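Molybdenum-pterin-binding protein 2 (PDB 1GUG) binds molybdenum, one mole per mole of protein, contains a pterin, and here holds tungstate ions. Local coordinates at residues D[21-26]-D[39-44]. Sequence-based numbering, arbitrary orientation.
Sequences VTAEVV and ISLDSV. With WO4 (tungstate(VI)ion), chain M; WO4 (tungstate(VI)ion), chain N.
L41 N donates to the flat peptide carbonyl of V21, 2.9 Å from V21 O and tilted 35° out of the carbonyl plane. A water also donates to V21 O and accepts from D42 N, so two bonds grip this oxygen. A23 and I39 form a hydrogen-bonded antiparallel pair, with A23 N to I39 O at 2.9 Å and I39 N to A23 O. T22 and S40 form the adjacent non-hydrogen-bonded pair, and their side chains diverge to two different tungstate ions. T22 OG1 lies between its backbone N and carbonyl carbon (chi1 56°) and donates to one tungstate, 2.8 Å from its O1. V21 N and, weakly, T22 N share O2 of that ion. S40 OG sits between its own N and carbonyl carbon (chi1 70°), on the side of its N-H. Both S40 N and S40 OG therefore donate to O1 of the other tungstate, with OG at 2.7 Å. S40 is the N-cap of helix 41-47, and its OG accepts the capping bond from S43 N at 3.0 Å. A23 CB and V25 CG2 touch V44 CG2 at 3.7 and 4.0 Å, the two valines passing one another antiparallel. These contacts join hairpin 22-29/33-40 to the helix. T22 OG1 and V21 N of two neighbouring subunits, with V20 N of this chain and of one neighbour, also bind the first ion; S4, R6, K60 and S61 of another subunit complete the second. Within these segments, neutral N-H and hydroxyl donors hold both oxyanions. The S43 N-H would probably polarise the S40 hydroxyl as a donor to tungstate.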
# COMPACT_ATOMS: atom_id res chain seq x y z
N VAL D 21 4.90 -18.10 -4.47
CA VAL D 21 5.21 -17.10 -3.44
C VAL D 21 3.94 -16.52 -2.83
O VAL D 21 3.86 -16.35 -1.59
CB VAL D 21 6.10 -15.98 -4.00
CG1 VAL D 21 6.21 -14.80 -3.00
CG2 VAL D 21 7.51 -16.53 -4.29
N THR D 22 2.94 -16.25 -3.68
CA THR D 22 1.66 -15.71 -3.19
C THR D 22 0.50 -16.69 -3.29
O THR D 22 0.66 -17.80 -3.80
CB THR D 22 1.27 -14.43 -3.96
OG1 THR D 22 1.23 -14.72 -5.36
CG2 THR D 22 2.35 -13.33 -3.81
N ALA D 23 -0.66 -16.26 -2.79
CA ALA D 23 -1.87 -17.07 -2.77
C ALA D 23 -3.07 -16.11 -2.80
O ALA D 23 -2.99 -15.00 -2.23
CB ALA D 23 -1.93 -17.92 -1.50
N GLU D 24 -4.13 -16.53 -3.50
CA GLU D 24 -5.35 -15.72 -3.64
C GLU D 24 -6.52 -16.31 -2.85
O GLU D 24 -6.84 -17.50 -2.99
CB GLU D 24 -5.74 -15.62 -5.11
CG GLU D 24 -6.99 -14.77 -5.35
CD GLU D 24 -7.53 -14.98 -6.74
OE1 GLU D 24 -8.26 -15.98 -6.94
OE2 GLU D 24 -7.20 -14.16 -7.61
N VAL D 25 -7.16 -15.47 -2.03
CA VAL D 25 -8.28 -15.90 -1.22
C VAL D 25 -9.49 -15.05 -1.58
O VAL D 25 -9.39 -13.81 -1.62
CB VAL D 25 -7.99 -15.70 0.29
CG1 VAL D 25 -9.16 -16.22 1.16
CG2 VAL D 25 -6.65 -16.35 0.67
N VAL D 26 -10.62 -15.71 -1.86
CA VAL D 26 -11.85 -15.00 -2.19
C VAL D 26 -12.89 -15.31 -1.11
O VAL D 26 -13.13 -16.49 -0.80
CB VAL D 26 -12.40 -15.45 -3.55
CG1 VAL D 26 -13.69 -14.69 -3.89
CG2 VAL D 26 -11.35 -15.22 -4.65
N ILE D 39 -2.10 -12.57 -0.60
CA ILE D 39 -1.18 -12.57 0.56
C ILE D 39 -0.09 -13.62 0.32
O ILE D 39 -0.07 -14.23 -0.74
CB ILE D 39 -1.94 -12.89 1.87
CG1 ILE D 39 -2.75 -14.19 1.72
CG2 ILE D 39 -2.85 -11.72 2.27
CD1 ILE D 39 -3.28 -14.77 3.08
N SER D 40 0.81 -13.81 1.28
CA SER D 40 1.83 -14.84 1.13
C SER D 40 1.29 -16.26 1.22
O SER D 40 0.35 -16.53 1.97
CB SER D 40 2.95 -14.67 2.18
OG SER D 40 2.49 -14.98 3.49
N LEU D 41 1.89 -17.16 0.45
CA LEU D 41 1.59 -18.58 0.56
C LEU D 41 1.90 -19.04 1.99
O LEU D 41 1.17 -19.83 2.58
CB LEU D 41 2.42 -19.38 -0.45
CG LEU D 41 2.24 -20.91 -0.39
CD1 LEU D 41 0.77 -21.29 -0.59
CD2 LEU D 41 3.13 -21.57 -1.41
N ASP D 42 2.98 -18.54 2.58
CA ASP D 42 3.31 -18.96 3.95
C ASP D 42 2.18 -18.67 4.95
O ASP D 42 1.83 -19.52 5.78
CB ASP D 42 4.60 -18.32 4.42
CG ASP D 42 5.83 -18.85 3.69
OD1 ASP D 42 5.81 -20.02 3.24
OD2 ASP D 42 6.87 -18.17 3.53
N SER D 43 1.59 -17.48 4.88
CA SER D 43 0.51 -17.17 5.80
C SER D 43 -0.77 -18.02 5.56
O SER D 43 -1.45 -18.39 6.51
CB SER D 43 0.19 -15.67 5.76
OG SER D 43 1.26 -14.91 6.28
N VAL D 44 -1.10 -18.28 4.30
CA VAL D 44 -2.26 -19.15 4.00
C VAL D 44 -2.07 -20.52 4.65
O VAL D 44 -3.02 -21.11 5.21
CB VAL D 44 -2.50 -19.30 2.47
CG1 VAL D 44 -3.27 -20.60 2.16
CG2 VAL D 44 -3.27 -18.13 1.94
W WO4 M . 0.88 -11.00 4.08
O1 WO4 M . 0.99 -12.80 4.00
O2 WO4 M . -0.61 -10.48 4.76
O3 WO4 M . 1.04 -10.39 2.40
O4 WO4 M . 2.27 -10.35 5.01
W WO4 N . 3.52 -15.89 -8.09
O1 WO4 N . 3.16 -14.27 -7.33
O2 WO4 N . 3.55 -17.07 -6.84
O3 WO4 N . 2.23 -16.22 -9.18
O4 WO4 N . 5.04 -15.76 -8.95
O HOH W 1 5.14 -17.33 0.74